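Local structure of alanine racemase, biosynthetic (Pseudomonas aeruginosa PAO1, 6A2F) at residues Phe160-Ala163 against Pro169-Glu172. The protein is a pyridoxal-phosphate-bearing enzyme of the alanine racemase family, built from a TIM-barrel domain and a C-terminal domain rich in beta strands. Numbering follows the deposited sequence.
Sequences FACA and PLTE
Ala163 and Thr171 bring the two backbones closest, their CA atoms 6.2 Å apart, where an irregular loop runs past the N-terminal part of helix 169-179. No direct hydrogen bond crosses between the segments; a water makes the polar link instead. It accepts from Cys162 N at 2.8 Å and hydrogen-bonds Thr171 OG1 at 3.0 Å, joining a loop amide to a helix hydroxyl. Thr171 presents its two branches separately. With OG1 anti to its own carbonyl carbon (chi1 -59°), the hydroxyl faces the water and the backbone around Cys162, while CG2 is left to meet the Phe160 ring, 3.8 Å from CE1. The two side chains cross at nearly a right angle. That ring also turns its edge to the helix backbone: Phe160 CE1 lies 3.5 Å from Thr171 O, which sits near the ring plane. A second apolar patch is made by Leu170 through one methyl, CD2, 3.9 Å from Ala161 CB and 4.2 Å from Cys162 SG. The loop is a strand-to-helix connection of the TIM-barrel domain, following strand 151-157, and Ala161's side chain lies about 9 Å from a bound D-lysine. Ala161 N donates a hydrogen bond to Gln174 OE1, three residues beyond Thr171. Helix 194-199 packs on Phe160 through Ala196, while Gly253 and Ser251 of the second subunit pack on Ala161 and Leu170, respectively, placing the contact at the dimer interface.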
ATOM      1  N   PHE A 160     -16.243  18.233  -5.447  1.00 13.17           N
ATOM      2  CA  PHE A 160     -15.693  19.252  -4.539  1.00 13.51           C
ATOM      3  C   PHE A 160     -14.232  18.998  -4.200  1.00 13.76           C
ATOM      4  O   PHE A 160     -13.798  17.849  -4.157  1.00 13.95           O
ATOM      5  CB  PHE A 160     -16.470  19.280  -3.221  1.00 13.46           C
ATOM      6  CG  PHE A 160     -17.823  19.929  -3.308  1.00 13.50           C
ATOM      7  CD1 PHE A 160     -17.953  21.275  -3.643  1.00 13.42           C
ATOM      8  CD2 PHE A 160     -18.973  19.202  -3.008  1.00 13.47           C
ATOM      9  CE1 PHE A 160     -19.201  21.876  -3.698  1.00 13.39           C
ATOM     10  CE2 PHE A 160     -20.224  19.799  -3.060  1.00 13.45           C
ATOM     11  CZ  PHE A 160     -20.339  21.137  -3.405  1.00 13.47           C
ATOM     12  N   ALA A 161     -13.486  20.067  -3.932  1.00 14.08           N
ATOM     13  CA  ALA A 161     -12.080  19.951  -3.516  1.00 14.44           C
ATOM     14  C   ALA A 161     -11.874  20.068  -1.998  1.00 14.68           C
ATOM     15  O   ALA A 161     -10.870  19.591  -1.464  1.00 14.43           O
ATOM     16  CB  ALA A 161     -11.220  20.978  -4.246  1.00 14.20           C
ATOM     17  N   CYS A 162     -12.817  20.713  -1.315  1.00 15.20           N
ATOM     18  CA  CYS A 162     -12.635  21.063   0.094  1.00 16.04           C
ATOM     19  C   CYS A 162     -13.902  20.897   0.930  1.00 16.71           C
ATOM     20  O   CYS A 162     -14.030  21.509   1.997  1.00 16.68           O
ATOM     21  CB  CYS A 162     -12.134  22.506   0.236  1.00 15.90           C
ATOM     22  SG  CYS A 162     -10.708  22.957  -0.772  1.00 15.99           S
ATOM     23  N   ALA A 163     -14.831  20.070   0.458  1.00 17.40           N
ATOM     24  CA  ALA A 163     -16.059  19.802   1.204  1.00 18.55           C
ATOM     25  C   ALA A 163     -15.787  19.196   2.590  1.00 19.58           C
ATOM     26  O   ALA A 163     -16.679  19.158   3.438  1.00 19.62           O
ATOM     27  CB  ALA A 163     -16.993  18.912   0.395  1.00 18.32           C
ATOM     28  N   PRO A 169     -14.184  28.781   1.104  1.00 27.30           N
ATOM     29  CA  PRO A 169     -14.609  29.661   0.009  1.00 26.88           C
ATOM     30  C   PRO A 169     -14.823  28.941  -1.330  1.00 26.22           C
ATOM     31  O   PRO A 169     -15.794  29.237  -2.031  1.00 26.05           O
ATOM     32  CB  PRO A 169     -13.456  30.678  -0.107  1.00 27.22           C
ATOM     33  CG  PRO A 169     -12.378  30.205   0.824  1.00 27.24           C
ATOM     34  CD  PRO A 169     -13.068  29.376   1.861  1.00 27.14           C
ATOM     35  N   LEU A 170     -13.934  28.005  -1.666  1.00 25.47           N
ATOM     36  CA  LEU A 170     -13.988  27.286  -2.946  1.00 24.86           C
ATOM     37  C   LEU A 170     -15.235  26.405  -3.103  1.00 24.84           C
ATOM     38  O   LEU A 170     -15.720  26.207  -4.223  1.00 24.64           O
ATOM     39  CB  LEU A 170     -12.710  26.462  -3.158  1.00 24.17           C
ATOM     40  CG  LEU A 170     -12.495  25.748  -4.498  1.00 23.83           C
ATOM     41  CD1 LEU A 170     -12.387  26.733  -5.657  1.00 23.35           C
ATOM     42  CD2 LEU A 170     -11.259  24.864  -4.428  1.00 23.68           C
ATOM     43  N   THR A 171     -15.741  25.892  -1.981  1.00 24.79           N
ATOM     44  CA  THR A 171     -16.968  25.092  -1.951  1.00 24.85           C
ATOM     45  C   THR A 171     -18.159  25.872  -2.512  1.00 25.01           C
ATOM     46  O   THR A 171     -18.953  25.326  -3.283  1.00 24.95           O
ATOM     47  CB  THR A 171     -17.281  24.592  -0.521  1.00 25.01           C
ATOM     48  OG1 THR A 171     -16.184  23.807  -0.042  1.00 25.38           O
ATOM     49  CG2 THR A 171     -18.547  23.742  -0.489  1.00 24.91           C
ATOM     50  N   GLU A 172     -18.274  27.145  -2.124  1.00 25.41           N
ATOM     51  CA  GLU A 172     -19.333  28.021  -2.637  1.00 25.61           C
ATOM     52  C   GLU A 172     -19.129  28.315  -4.122  1.00 25.24           C
ATOM     53  O   GLU A 172     -20.081  28.260  -4.905  1.00 24.71           O
ATOM     54  CB  GLU A 172     -19.429  29.321  -1.814  1.00 26.06           C
ATOM     55  CG  GLU A 172     -20.606  30.237  -2.160  1.00 26.56           C
ATOM     56  CD  GLU A 172     -21.973  29.574  -2.007  1.00 27.32           C
ATOM     57  OE1 GLU A 172     -22.864  29.839  -2.844  1.00 27.39           O
ATOM     58  OE2 GLU A 172     -22.170  28.785  -1.055  1.00 27.78           O
TER
HETATM   59  O   HOH W   1     -15.014  22.197  -2.285  1.00 15.42           O